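Local coordinates for protein ketosynthase (Streptomyces sp. MSC090213JE08, PDB 6KXD) that probably acts as the chain length factor that partners a ketosynthase in building the polyketide chain of ishigamide, and belongs to the beta-ketoacyl synthase family, at residues S29-G32 against E37-A40; K83-T88 against M122-N127; S180-L185 against A365-V370; A211-E216 against P227-G232; S254-V259 against L277-V282. One frame throughout, in Å; residues are numbered along the deposited sequence.

How the contacts relate
From the N terminus, contact 1 closes a short loop where strand 20-29 gives way to helix 35-44. Contact 2 then joins the starts of helices 86-99 and 125-137 across 33 residues. Contact 3 closes the longest loop, bringing helix 180-193 against strand 365-373 near the C terminus, and both contact 4 and contact 5 are nested inside it. Contact 4 folds helix 210-219 onto the start of strand 229-240, and contact 5 sets the end of helix 265-280 on strand 250-259. Contacts 2 and 4 are joined by the Arg86-Glu231 salt bridge, contacts 1 and 4 touch at Pro30, and contacts 3 and 5 share neighbouring antiparallel strands.

Contact 1 (S29-G32 against E37-A40); sequences SPYG and EFAA
Glu37 meets the turn at Tyr31 and Gly32, its CB lying 3.6 Å from Tyr31 O while its carboxylate heads away from the contact. Glu37 O also lies close to the tyrosine, 3.4 Å from Tyr31 CB. One step on, Phe38 carries the aromatic part. With CG anti to the backbone N (chi1 -174°), its ring reaches toward Ser29, whose OG lies in the ring plane at its edge, 3.3 Å from Phe38 CD1. Tyr31 approaches differently: it directs its own edge at the face of Phe38 in an offset edge-to-face pair, the centroids 5.8 Å apart and the planes inclined at 71°. The serine hydroxyl also accepts from Tyr31 N (3.1 Å to Ser29 OG), an ST turn inside the type I beta turn Ser29-Gly32, which fixes the hydroxyl beside the phenylalanine. Tyr31 OH is bound to Ala46 O, so both ends of the tyrosine are held. The contact thus packs helix 35-44 against the turn between strands 20-29 and 32-33, while Phe335 and Ala338 of helix 332-344 and Ala27 of strand 20-29 also pack against Phe38.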
# COMPACT_ATOMS: atom_id res chain seq x y z
N SER B 29 -4.62 -18.23 -12.51
CA SER B 29 -3.48 -17.90 -13.31
C SER B 29 -3.75 -18.22 -14.77
O SER B 29 -4.78 -18.79 -15.12
CB SER B 29 -2.29 -18.69 -12.80
OG SER B 29 -2.38 -20.02 -13.28
N PRO B 30 -2.81 -17.88 -15.69
CA PRO B 30 -3.00 -18.25 -17.09
C PRO B 30 -3.05 -19.76 -17.33
O PRO B 30 -3.45 -20.14 -18.39
CB PRO B 30 -1.79 -17.61 -17.80
CG PRO B 30 -1.41 -16.47 -16.86
CD PRO B 30 -1.64 -17.03 -15.47
N TYR B 31 -2.71 -20.57 -16.31
CA TYR B 31 -2.89 -22.01 -16.32
C TYR B 31 -4.32 -22.42 -16.03
O TYR B 31 -4.67 -23.52 -16.37
CB TYR B 31 -1.99 -22.68 -15.29
CG TYR B 31 -0.55 -22.65 -15.71
CD1 TYR B 31 -0.21 -22.99 -17.01
CD2 TYR B 31 0.47 -22.31 -14.84
CE1 TYR B 31 1.10 -22.97 -17.44
CE2 TYR B 31 1.80 -22.30 -15.25
CZ TYR B 31 2.11 -22.63 -16.56
OH TYR B 31 3.39 -22.63 -17.05
N GLY B 32 -5.11 -21.54 -15.43
CA GLY B 32 -6.48 -21.84 -15.14
C GLY B 32 -6.86 -21.39 -13.76
O GLY B 32 -6.15 -20.64 -13.10
N GLU B 37 -4.62 -26.44 -11.27
CA GLU B 37 -4.34 -26.07 -12.64
C GLU B 37 -2.95 -25.43 -12.69
O GLU B 37 -2.21 -25.62 -13.64
CB GLU B 37 -5.37 -25.11 -13.25
CG GLU B 37 -6.69 -25.76 -13.70
CD GLU B 37 -7.61 -26.08 -12.54
OE1 GLU B 37 -8.70 -26.65 -12.79
OE2 GLU B 37 -7.23 -25.78 -11.36
N PHE B 38 -2.64 -24.59 -11.69
CA PHE B 38 -1.34 -23.88 -11.66
C PHE B 38 -0.21 -24.91 -11.56
O PHE B 38 0.81 -24.89 -12.29
CB PHE B 38 -1.29 -22.93 -10.47
CG PHE B 38 -0.06 -22.07 -10.46
CD1 PHE B 38 -0.01 -20.91 -11.24
CD2 PHE B 38 1.06 -22.44 -9.74
CE1 PHE B 38 1.16 -20.14 -11.26
CE2 PHE B 38 2.21 -21.67 -9.75
CZ PHE B 38 2.26 -20.53 -10.51
N ALA B 39 -0.40 -25.83 -10.62
CA ALA B 39 0.58 -26.88 -10.33
C ALA B 39 0.79 -27.74 -11.59
O ALA B 39 1.93 -28.01 -12.01
CB ALA B 39 0.10 -27.70 -9.15
N ALA B 40 -0.31 -28.13 -12.22
CA ALA B 40 -0.24 -28.88 -13.48
C ALA B 40 0.57 -28.10 -14.52
O ALA B 40 1.48 -28.65 -15.16
CB ALA B 40 -1.63 -29.22 -13.96

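Contact 2 (K83-T88 against M122-N127); sequences KMDRLT and MGSLEN
Asp85 and Ser124, the N-cap residues of two helices, pack side chain to side chain, with Asp85 CB 3.7 Å from Ser124 OG. Each is turned back to serve its own helix. Asp85 has CG between its backbone N and carbonyl carbon (chi1 60°), which brings the carboxylate over the first turn: OD1 takes Thr88 OG1 on its syn lone pair, and OD2 takes Thr88 N at 3.0 Å, met from well above the carboxylate plane. Ser124 instead sets OG opposite its backbone N (chi1 177°), where it accepts from Asn127 N at 2.9 Å and also bonds Glu207 OE2. Beside this pair Leu87 lays CD2 against the backbone of Gly123, 3.5 Å from its C, where no side chain stands in the way. Two waters complete the join. One links Lys83 O to Asn127 ND2; the other accepts from Arg86 N and donates to Glu126 OE1, with a weak bond to Ser124 OG. Glu207, which also accepts from Leu87 N, places a carboxylate at both helix starts, where the helix dipoles would probably favour its negative charge. Side-chain N-caps, a common way to start helices, open both helix 86-99 and helix 125-137, here side by side.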
# COMPACT_ATOMS: atom_id res chain seq x y z
N LYS B 83 -20.43 -5.07 -11.70
CA LYS B 83 -19.51 -3.95 -11.85
C LYS B 83 -18.14 -4.28 -11.25
O LYS B 83 -17.25 -3.41 -11.17
CB LYS B 83 -20.09 -2.74 -11.13
CG LYS B 83 -21.45 -2.26 -11.64
CD LYS B 83 -21.55 -2.42 -13.11
CE LYS B 83 -22.45 -1.42 -13.81
NZ LYS B 83 -22.09 -1.38 -15.25
N MET B 84 -17.97 -5.51 -10.78
CA MET B 84 -16.75 -5.91 -10.09
C MET B 84 -15.57 -5.90 -11.05
O MET B 84 -15.62 -6.44 -12.15
CB MET B 84 -16.87 -7.32 -9.50
CG MET B 84 -15.60 -7.78 -8.84
SD MET B 84 -15.78 -9.36 -8.04
CE MET B 84 -16.97 -8.96 -6.76
N ASP B 85 -14.47 -5.33 -10.58
CA ASP B 85 -13.26 -5.32 -11.37
C ASP B 85 -12.64 -6.72 -11.36
O ASP B 85 -12.72 -7.50 -10.39
CB ASP B 85 -12.27 -4.28 -10.86
CG ASP B 85 -11.88 -4.56 -9.43
OD1 ASP B 85 -12.77 -4.61 -8.56
OD2 ASP B 85 -10.67 -4.77 -9.18
N ARG B 86 -11.93 -7.02 -12.43
CA ARG B 86 -11.35 -8.30 -12.62
C ARG B 86 -10.31 -8.55 -11.52
O ARG B 86 -10.20 -9.66 -11.07
CB ARG B 86 -10.80 -8.36 -14.03
CG ARG B 86 -10.25 -9.71 -14.42
CD ARG B 86 -9.89 -9.60 -15.89
NE ARG B 86 -9.38 -10.83 -16.41
CZ ARG B 86 -10.13 -11.83 -16.85
NH1 ARG B 86 -11.45 -11.71 -16.84
NH2 ARG B 86 -9.56 -12.95 -17.26
N LEU B 87 -9.58 -7.52 -11.09
CA LEU B 87 -8.52 -7.67 -10.12
C LEU B 87 -9.13 -8.24 -8.84
O LEU B 87 -8.72 -9.31 -8.33
CB LEU B 87 -7.84 -6.34 -9.86
CG LEU B 87 -6.83 -6.36 -8.71
CD1 LEU B 87 -5.68 -7.30 -9.05
CD2 LEU B 87 -6.32 -4.97 -8.42
N THR B 88 -10.20 -7.58 -8.39
CA THR B 88 -10.89 -8.03 -7.22
C THR B 88 -11.39 -9.45 -7.43
O THR B 88 -11.27 -10.29 -6.50
CB THR B 88 -12.04 -7.12 -6.81
OG1 THR B 88 -11.54 -5.87 -6.35
CG2 THR B 88 -12.90 -7.74 -5.72
N MET B 122 -0.94 -1.21 -9.60
CA MET B 122 -1.67 0.02 -9.50
C MET B 122 -3.15 -0.28 -9.55
O MET B 122 -3.94 0.52 -10.04
CB MET B 122 -1.26 0.94 -10.66
CG MET B 122 -1.64 2.37 -10.47
SD MET B 122 -1.26 3.00 -8.86
CE MET B 122 -1.95 4.65 -8.96
N GLY B 123 -3.55 -1.39 -8.94
CA GLY B 123 -4.98 -1.71 -8.86
C GLY B 123 -5.60 -2.01 -10.22
O GLY B 123 -4.97 -2.53 -11.16
N SER B 124 -6.91 -1.74 -10.33
CA SER B 124 -7.61 -1.97 -11.56
C SER B 124 -7.42 -0.72 -12.42
O SER B 124 -8.08 0.29 -12.21
CB SER B 124 -9.07 -2.23 -11.39
OG SER B 124 -9.66 -2.37 -12.68
N LEU B 125 -6.46 -0.77 -13.33
CA LEU B 125 -6.36 0.34 -14.26
C LEU B 125 -7.58 0.35 -15.20
O LEU B 125 -7.89 1.39 -15.73
CB LEU B 125 -5.08 0.23 -15.06
CG LEU B 125 -3.85 0.49 -14.22
CD1 LEU B 125 -2.60 -0.11 -14.88
CD2 LEU B 125 -3.72 1.97 -13.93
N GLU B 126 -8.23 -0.79 -15.38
CA GLU B 126 -9.46 -0.80 -16.16
C GLU B 126 -10.52 0.08 -15.48
O GLU B 126 -11.20 0.89 -16.15
CB GLU B 126 -10.01 -2.21 -16.35
CG GLU B 126 -11.32 -2.24 -17.14
CD GLU B 126 -11.82 -3.63 -17.44
OE1 GLU B 126 -11.45 -4.57 -16.73
OE2 GLU B 126 -12.60 -3.76 -18.39
N ASN B 127 -10.66 -0.04 -14.16
CA ASN B 127 -11.65 0.71 -13.44
C ASN B 127 -11.37 2.22 -13.56
O ASN B 127 -12.27 3.03 -13.90
CB ASN B 127 -11.74 0.25 -11.98
CG ASN B 127 -12.75 1.01 -11.18
OD1 ASN B 127 -12.53 2.17 -10.91
ND2 ASN B 127 -13.83 0.36 -10.80
O HOH W 1 -14.97 -2.22 -11.86
O HOH W 2 -11.35 -4.78 -14.22

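Contact 3 (S180-L185 against A365-V370); sequences SGLLAL and AVAVAV
Leu182 points from its helix at the strand and divides its two methyls between successive inward-facing alanines, Ala367 and Ala369. CD1 comes down over the first of them, 3.7 Å from Ala367 CB, and lies just as near its backbone, 3.6 Å from Ala367 O. The other branch brings Leu182 CD2 to 3.8 Å from Ala369 CB. This fork follows from the torsions: CG stands anti to the carbonyl carbon (chi1 -59°), and chi2 of -178° puts CD1 at the far end of the side chain, the line between the methyls running obliquely to the strand. Leu182 CB adds a third approach, 3.9 Å from Ala367 CB. Small side chains on this face of the strand let the leucine come close to the peptide groups themselves, so Leu182 makes most of the helix's share of the contact. The axes of segments 180-185 and 365-370 approach to 8.2 Å, at an angle of 59°. Such a helix packed on a sheet belongs to the layered thiolase fold; in related ketosynthases the helix at the place of 180-193 carries the nucleophilic cysteine near its N terminus, whereas this chain has no cysteine there. Leu183 and Leu185 flank the leucine at longer range, Leu183 turning toward Thr257 and toward Thr164 of the neighbouring subunit. On the reverse side of the strand Val368 and Val370 meet Ala276 of helix 265-280, while backbone bonds tie Ala367 to Ala359 and Ala369 to Val357 of strand 354-360.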
# COMPACT_ATOMS: atom_id res chain seq x y z
N SER B 180 5.84 -6.93 -5.41
CA SER B 180 4.82 -6.63 -4.40
C SER B 180 4.48 -7.89 -3.58
O SER B 180 4.11 -7.76 -2.40
CB SER B 180 3.54 -6.03 -5.00
OG SER B 180 2.93 -7.02 -5.82
N GLY B 181 4.49 -9.06 -4.19
CA GLY B 181 4.22 -10.32 -3.43
C GLY B 181 5.24 -10.54 -2.34
O GLY B 181 4.92 -11.02 -1.25
N LEU B 182 6.50 -10.16 -2.59
CA LEU B 182 7.53 -10.29 -1.59
C LEU B 182 7.45 -9.19 -0.53
O LEU B 182 7.74 -9.46 0.60
CB LEU B 182 8.91 -10.35 -2.26
CG LEU B 182 9.07 -11.50 -3.24
CD1 LEU B 182 10.47 -11.56 -3.86
CD2 LEU B 182 8.79 -12.81 -2.53
N LEU B 183 7.11 -7.95 -0.90
CA LEU B 183 6.87 -6.90 0.05
C LEU B 183 5.71 -7.33 0.95
O LEU B 183 5.76 -7.12 2.14
CB LEU B 183 6.52 -5.63 -0.71
CG LEU B 183 7.63 -5.04 -1.57
CD1 LEU B 183 7.11 -3.80 -2.24
CD2 LEU B 183 8.86 -4.71 -0.75
N ALA B 184 4.70 -7.94 0.33
CA ALA B 184 3.55 -8.37 1.10
C ALA B 184 4.00 -9.44 2.10
O ALA B 184 3.59 -9.46 3.23
CB ALA B 184 2.49 -8.92 0.22
N LEU B 185 4.82 -10.38 1.60
CA LEU B 185 5.24 -11.49 2.41
C LEU B 185 6.04 -10.96 3.59
O LEU B 185 5.91 -11.43 4.73
CB LEU B 185 6.08 -12.44 1.56
CG LEU B 185 6.63 -13.64 2.29
CD1 LEU B 185 5.53 -14.42 2.98
CD2 LEU B 185 7.36 -14.52 1.31
N ALA B 365 12.81 -1.39 -7.59
CA ALA B 365 12.85 -2.31 -6.46
C ALA B 365 13.38 -3.68 -6.89
O ALA B 365 13.13 -4.16 -7.99
CB ALA B 365 11.48 -2.44 -5.87
N VAL B 366 14.13 -4.31 -5.98
CA VAL B 366 14.54 -5.66 -6.09
C VAL B 366 14.17 -6.38 -4.79
O VAL B 366 14.22 -5.81 -3.70
CB VAL B 366 16.06 -5.72 -6.37
CG1 VAL B 366 16.55 -7.15 -6.35
CG2 VAL B 366 16.38 -5.03 -7.71
N ALA B 367 13.70 -7.61 -4.91
CA ALA B 367 13.41 -8.40 -3.71
C ALA B 367 13.75 -9.87 -3.97
O ALA B 367 13.61 -10.41 -5.09
CB ALA B 367 11.98 -8.19 -3.31
N VAL B 368 14.18 -10.52 -2.87
CA VAL B 368 14.54 -11.87 -2.90
C VAL B 368 13.96 -12.54 -1.67
O VAL B 368 14.03 -11.96 -0.60
CB VAL B 368 16.06 -12.04 -2.94
CG1 VAL B 368 16.44 -13.50 -2.79
CG2 VAL B 368 16.66 -11.47 -4.21
N ALA B 369 13.39 -13.73 -1.86
CA ALA B 369 12.99 -14.54 -0.73
C ALA B 369 13.71 -15.89 -0.79
O ALA B 369 13.79 -16.53 -1.85
CB ALA B 369 11.50 -14.74 -0.65
N VAL B 370 14.11 -16.36 0.40
CA VAL B 370 14.71 -17.69 0.56
C VAL B 370 13.76 -18.55 1.39
O VAL B 370 13.30 -18.13 2.46
CB VAL B 370 16.10 -17.58 1.20
CG1 VAL B 370 16.74 -18.94 1.44
CG2 VAL B 370 17.01 -16.73 0.35

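Contact 4 (A211-E216 against P227-G232); sequences AHAWFE and PLLGEG
Leu229 packs on the helix face made by His212, Ala213 and Glu216. Its CD1 presses on the helix backbone, 3.4 Å from Ala213 CA, and meets Ala213 CB at 3.8 Å. The second methyl meets both longer side chains from one side: Leu229 CD2 is 4.2 Å from His212 CE1 and 4.1 Å from Glu216 CG. Both of these side chains slant across the leucine. Pro227 extends the patch, its CG 4.3 Å from Glu216 CB. The segments belong to a strand-helix-strand connection: helix 210-219 follows strand 199-206 and leads round to strand 229-240, which pairs antiparallel with strand 199-206. In the next shell, Glu216 has CG anti to its carbonyl carbon (chi1 -82°), which lays CG 3.5 Å above one face of the His212 ring, toward its rim. A bend at chi2 then carries the carboxylate off to a salt bridge with Arg362, so the hydrocarbon part is left to the leucine. His212 N is bonded to Ser209 OG at the start of the helix, and Leu125 backs the imidazole. Farther out, backbone bonds to Cys65 fix Leu229, and Glu231, two residues on, is held by Arg86 and by the backbone N atoms of Val67 and Phe208.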
# COMPACT_ATOMS: atom_id res chain seq x y z
N ALA B 211 -6.30 -1.27 -20.65
CA ALA B 211 -5.60 -0.12 -20.14
C ALA B 211 -4.16 -0.47 -19.74
O ALA B 211 -3.15 0.16 -20.20
CB ALA B 211 -6.38 0.51 -19.01
N HIS B 212 -4.06 -1.48 -18.89
CA HIS B 212 -2.77 -2.05 -18.48
C HIS B 212 -1.90 -2.37 -19.69
O HIS B 212 -0.73 -1.98 -19.72
CB HIS B 212 -3.01 -3.30 -17.64
CG HIS B 212 -1.75 -3.87 -17.10
ND1 HIS B 212 -1.37 -5.15 -17.37
CD2 HIS B 212 -0.77 -3.31 -16.38
CE1 HIS B 212 -0.21 -5.37 -16.79
NE2 HIS B 212 0.18 -4.25 -16.19
N ALA B 213 -2.45 -3.10 -20.66
CA ALA B 213 -1.69 -3.51 -21.82
C ALA B 213 -1.16 -2.27 -22.56
O ALA B 213 0.01 -2.21 -22.88
CB ALA B 213 -2.50 -4.38 -22.74
N TRP B 214 -2.02 -1.29 -22.79
CA TRP B 214 -1.59 -0.05 -23.49
C TRP B 214 -0.59 0.74 -22.65
O TRP B 214 0.39 1.25 -23.18
CB TRP B 214 -2.84 0.77 -23.87
CG TRP B 214 -3.48 0.23 -25.09
CD1 TRP B 214 -4.66 -0.44 -25.20
CD2 TRP B 214 -2.93 0.28 -26.42
NE1 TRP B 214 -4.88 -0.80 -26.50
CE2 TRP B 214 -3.84 -0.37 -27.27
CE3 TRP B 214 -1.75 0.81 -26.96
CZ2 TRP B 214 -3.61 -0.50 -28.64
CZ3 TRP B 214 -1.53 0.69 -28.32
CH2 TRP B 214 -2.44 0.02 -29.13
N PHE B 215 -0.80 0.81 -21.33
CA PHE B 215 0.12 1.59 -20.53
C PHE B 215 1.49 0.93 -20.51
O PHE B 215 2.51 1.63 -20.54
CB PHE B 215 -0.39 1.78 -19.11
CG PHE B 215 -1.49 2.80 -18.97
CD1 PHE B 215 -1.80 3.67 -19.99
CD2 PHE B 215 -2.22 2.88 -17.79
CE1 PHE B 215 -2.82 4.61 -19.85
CE2 PHE B 215 -3.23 3.82 -17.66
CZ PHE B 215 -3.51 4.70 -18.68
N GLU B 216 1.50 -0.39 -20.41
CA GLU B 216 2.74 -1.15 -20.41
C GLU B 216 3.50 -0.90 -21.71
O GLU B 216 4.71 -0.74 -21.71
CB GLU B 216 2.47 -2.65 -20.31
CG GLU B 216 2.24 -3.09 -18.87
CD GLU B 216 3.42 -2.79 -17.95
OE1 GLU B 216 4.51 -3.36 -18.18
OE2 GLU B 216 3.24 -1.95 -17.06
N PRO B 227 5.03 -6.28 -24.72
CA PRO B 227 5.28 -7.46 -23.90
C PRO B 227 4.11 -8.46 -23.92
O PRO B 227 2.93 -8.10 -24.09
CB PRO B 227 5.52 -6.86 -22.50
CG PRO B 227 4.77 -5.56 -22.52
CD PRO B 227 4.92 -5.04 -23.93
N LEU B 228 4.45 -9.73 -23.77
CA LEU B 228 3.47 -10.74 -23.47
C LEU B 228 3.00 -10.53 -22.01
O LEU B 228 3.80 -10.66 -21.09
CB LEU B 228 4.08 -12.13 -23.62
CG LEU B 228 3.08 -13.26 -23.45
CD1 LEU B 228 1.85 -13.02 -24.32
CD2 LEU B 228 3.70 -14.62 -23.72
N LEU B 229 1.72 -10.21 -21.83
CA LEU B 229 1.22 -9.88 -20.49
C LEU B 229 0.33 -11.02 -20.01
O LEU B 229 -0.46 -11.57 -20.76
CB LEU B 229 0.42 -8.57 -20.55
CG LEU B 229 1.26 -7.33 -20.84
CD1 LEU B 229 0.37 -6.11 -21.05
CD2 LEU B 229 2.25 -7.08 -19.70
N GLY B 230 0.45 -11.29 -18.71
CA GLY B 230 -0.36 -12.28 -18.04
C GLY B 230 -1.09 -11.64 -16.89
O GLY B 230 -1.05 -10.41 -16.66
N GLU B 231 -1.82 -12.47 -16.17
CA GLU B 231 -2.60 -11.95 -15.11
C GLU B 231 -2.84 -13.07 -14.10
O GLU B 231 -2.72 -14.27 -14.41
CB GLU B 231 -3.93 -11.42 -15.63
CG GLU B 231 -4.77 -12.50 -16.27
CD GLU B 231 -6.24 -12.17 -16.51
OE1 GLU B 231 -6.67 -11.10 -16.07
OE2 GLU B 231 -6.94 -12.99 -17.14
N GLY B 232 -3.37 -12.66 -12.96
CA GLY B 232 -3.95 -13.54 -12.09
C GLY B 232 -3.66 -13.16 -10.66
O GLY B 232 -3.32 -12.03 -10.34

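Contact 5 (S254-V259 against L277-V282); sequences SVETRV and LRRAGV
A Schellman motif closes helix 265-280, and its last turn meets strand 250-259 through Arg279 and Ala280 against Ser254 and Glu256. Gly281 leaves the helix with positive phi, while Gly281 N bonds Arg278 O and Val282 N bonds Leu277 O. Just before this glycine, Ala280 CB sits 3.7 Å from Ser254 OG, and Arg279 CB is 4.1 Å from Ser254 CB. The serine OG stands between its backbone N and carbonyl carbon (chi1 65°), where it is hydrogen-bonded to Ala276 O in the same helix, so a polar tie accompanies the packing. Two residues along the strand, Glu256 curls toward the helix, bent at chi2, and crosses Arg279 at about a right angle. Its OE1 lies in the guanidinium plane at the edge, 3.4 Å from Arg279 NH1, in a weak hydrogen-bonded salt bridge that is long but nearly straight at 166°. The carboxylate and guanidinium planes are 89° apart, and of the two oxygens it is OE1 that faces Arg279 NH1. The CD methylene of Arg279 makes a short contact with the same Glu256 OE1, at 3.0 Å. Glu188 of the neighbouring subunit also packs on Arg279. A perpendicular, single-oxygen bridge of this length has little of the geometry of a bidentate pair; because Arg279 is exposed, solvent would probably weaken it further, while Ser254 OG to Ala276 O supplies a second, uncharged tie to the same helix.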
# COMPACT_ATOMS: atom_id res chain seq x y z
N SER B 254 14.03 -15.86 4.81
CA SER B 254 14.38 -14.48 4.70
C SER B 254 13.68 -13.87 3.48
O SER B 254 13.34 -14.55 2.52
CB SER B 254 15.85 -14.30 4.56
OG SER B 254 16.25 -14.87 3.35
N VAL B 255 13.45 -12.58 3.61
CA VAL B 255 13.00 -11.74 2.51
C VAL B 255 13.81 -10.46 2.61
O VAL B 255 13.83 -9.79 3.65
CB VAL B 255 11.50 -11.44 2.58
CG1 VAL B 255 11.09 -10.48 1.47
CG2 VAL B 255 10.68 -12.69 2.54
N GLU B 256 14.52 -10.17 1.53
CA GLU B 256 15.36 -9.04 1.50
C GLU B 256 14.99 -8.23 0.26
O GLU B 256 14.51 -8.77 -0.75
CB GLU B 256 16.84 -9.45 1.50
CG GLU B 256 17.32 -10.04 2.81
CD GLU B 256 17.26 -9.11 4.03
OE1 GLU B 256 16.81 -9.57 5.10
OE2 GLU B 256 17.68 -7.95 3.89
N THR B 257 15.24 -6.94 0.39
CA THR B 257 14.90 -6.00 -0.64
C THR B 257 15.99 -4.96 -0.76
O THR B 257 16.71 -4.66 0.20
CB THR B 257 13.60 -5.24 -0.34
OG1 THR B 257 13.83 -4.58 0.90
CG2 THR B 257 12.36 -6.10 -0.20
N ARG B 258 16.05 -4.39 -1.96
CA ARG B 258 16.93 -3.31 -2.25
C ARG B 258 16.26 -2.42 -3.29
O ARG B 258 15.31 -2.84 -3.95
CB ARG B 258 18.23 -3.87 -2.81
CG ARG B 258 19.15 -4.45 -1.75
CD ARG B 258 20.45 -4.81 -2.41
NE ARG B 258 21.20 -3.70 -2.95
CZ ARG B 258 22.16 -3.06 -2.30
NH1 ARG B 258 22.25 -3.18 -0.99
NH2 ARG B 258 23.02 -2.30 -2.96
N VAL B 259 16.77 -1.20 -3.41
CA VAL B 259 16.40 -0.38 -4.50
C VAL B 259 17.63 -0.21 -5.37
O VAL B 259 18.71 0.07 -4.85
CB VAL B 259 15.80 0.96 -4.05
CG1 VAL B 259 15.51 1.87 -5.25
CG2 VAL B 259 14.56 0.77 -3.19
N LEU B 277 20.42 -14.86 1.36
CA LEU B 277 21.00 -16.17 1.67
C LEU B 277 21.75 -16.13 3.01
O LEU B 277 21.55 -17.01 3.87
CB LEU B 277 21.90 -16.57 0.51
CG LEU B 277 21.19 -17.01 -0.77
CD1 LEU B 277 22.18 -17.03 -1.92
CD2 LEU B 277 20.52 -18.37 -0.63
N ARG B 278 22.56 -15.10 3.21
CA ARG B 278 23.24 -14.91 4.51
C ARG B 278 22.20 -14.94 5.64
O ARG B 278 22.31 -15.73 6.61
CB ARG B 278 24.06 -13.61 4.49
CG ARG B 278 24.59 -13.19 5.86
CD ARG B 278 25.76 -12.22 5.80
NE ARG B 278 25.67 -11.29 4.68
CZ ARG B 278 25.20 -10.04 4.75
NH1 ARG B 278 24.70 -9.57 5.88
NH2 ARG B 278 25.24 -9.27 3.68
N ARG B 279 21.15 -14.13 5.51
CA ARG B 279 20.17 -13.98 6.60
C ARG B 279 19.39 -15.28 6.84
O ARG B 279 18.96 -15.56 7.93
CB ARG B 279 19.25 -12.79 6.34
CG ARG B 279 19.96 -11.45 6.54
CD ARG B 279 19.02 -10.32 6.95
NE ARG B 279 19.08 -9.97 8.37
CZ ARG B 279 18.15 -9.26 9.01
NH1 ARG B 279 17.01 -8.97 8.42
NH2 ARG B 279 18.36 -8.85 10.25
N ALA B 280 19.21 -16.08 5.79
CA ALA B 280 18.61 -17.38 5.91
C ALA B 280 19.58 -18.39 6.54
O ALA B 280 19.16 -19.49 6.92
CB ALA B 280 18.19 -17.83 4.54
N GLY B 281 20.87 -18.05 6.58
CA GLY B 281 21.94 -18.93 7.08
C GLY B 281 22.22 -20.07 6.12
O GLY B 281 22.56 -21.18 6.53
N VAL B 282 22.09 -19.81 4.82
CA VAL B 282 22.38 -20.83 3.87
C VAL B 282 23.37 -20.31 2.85
O VAL B 282 23.52 -19.13 2.63
CB VAL B 282 21.13 -21.43 3.21
CG1 VAL B 282 20.14 -21.91 4.26
CG2 VAL B 282 20.47 -20.47 2.24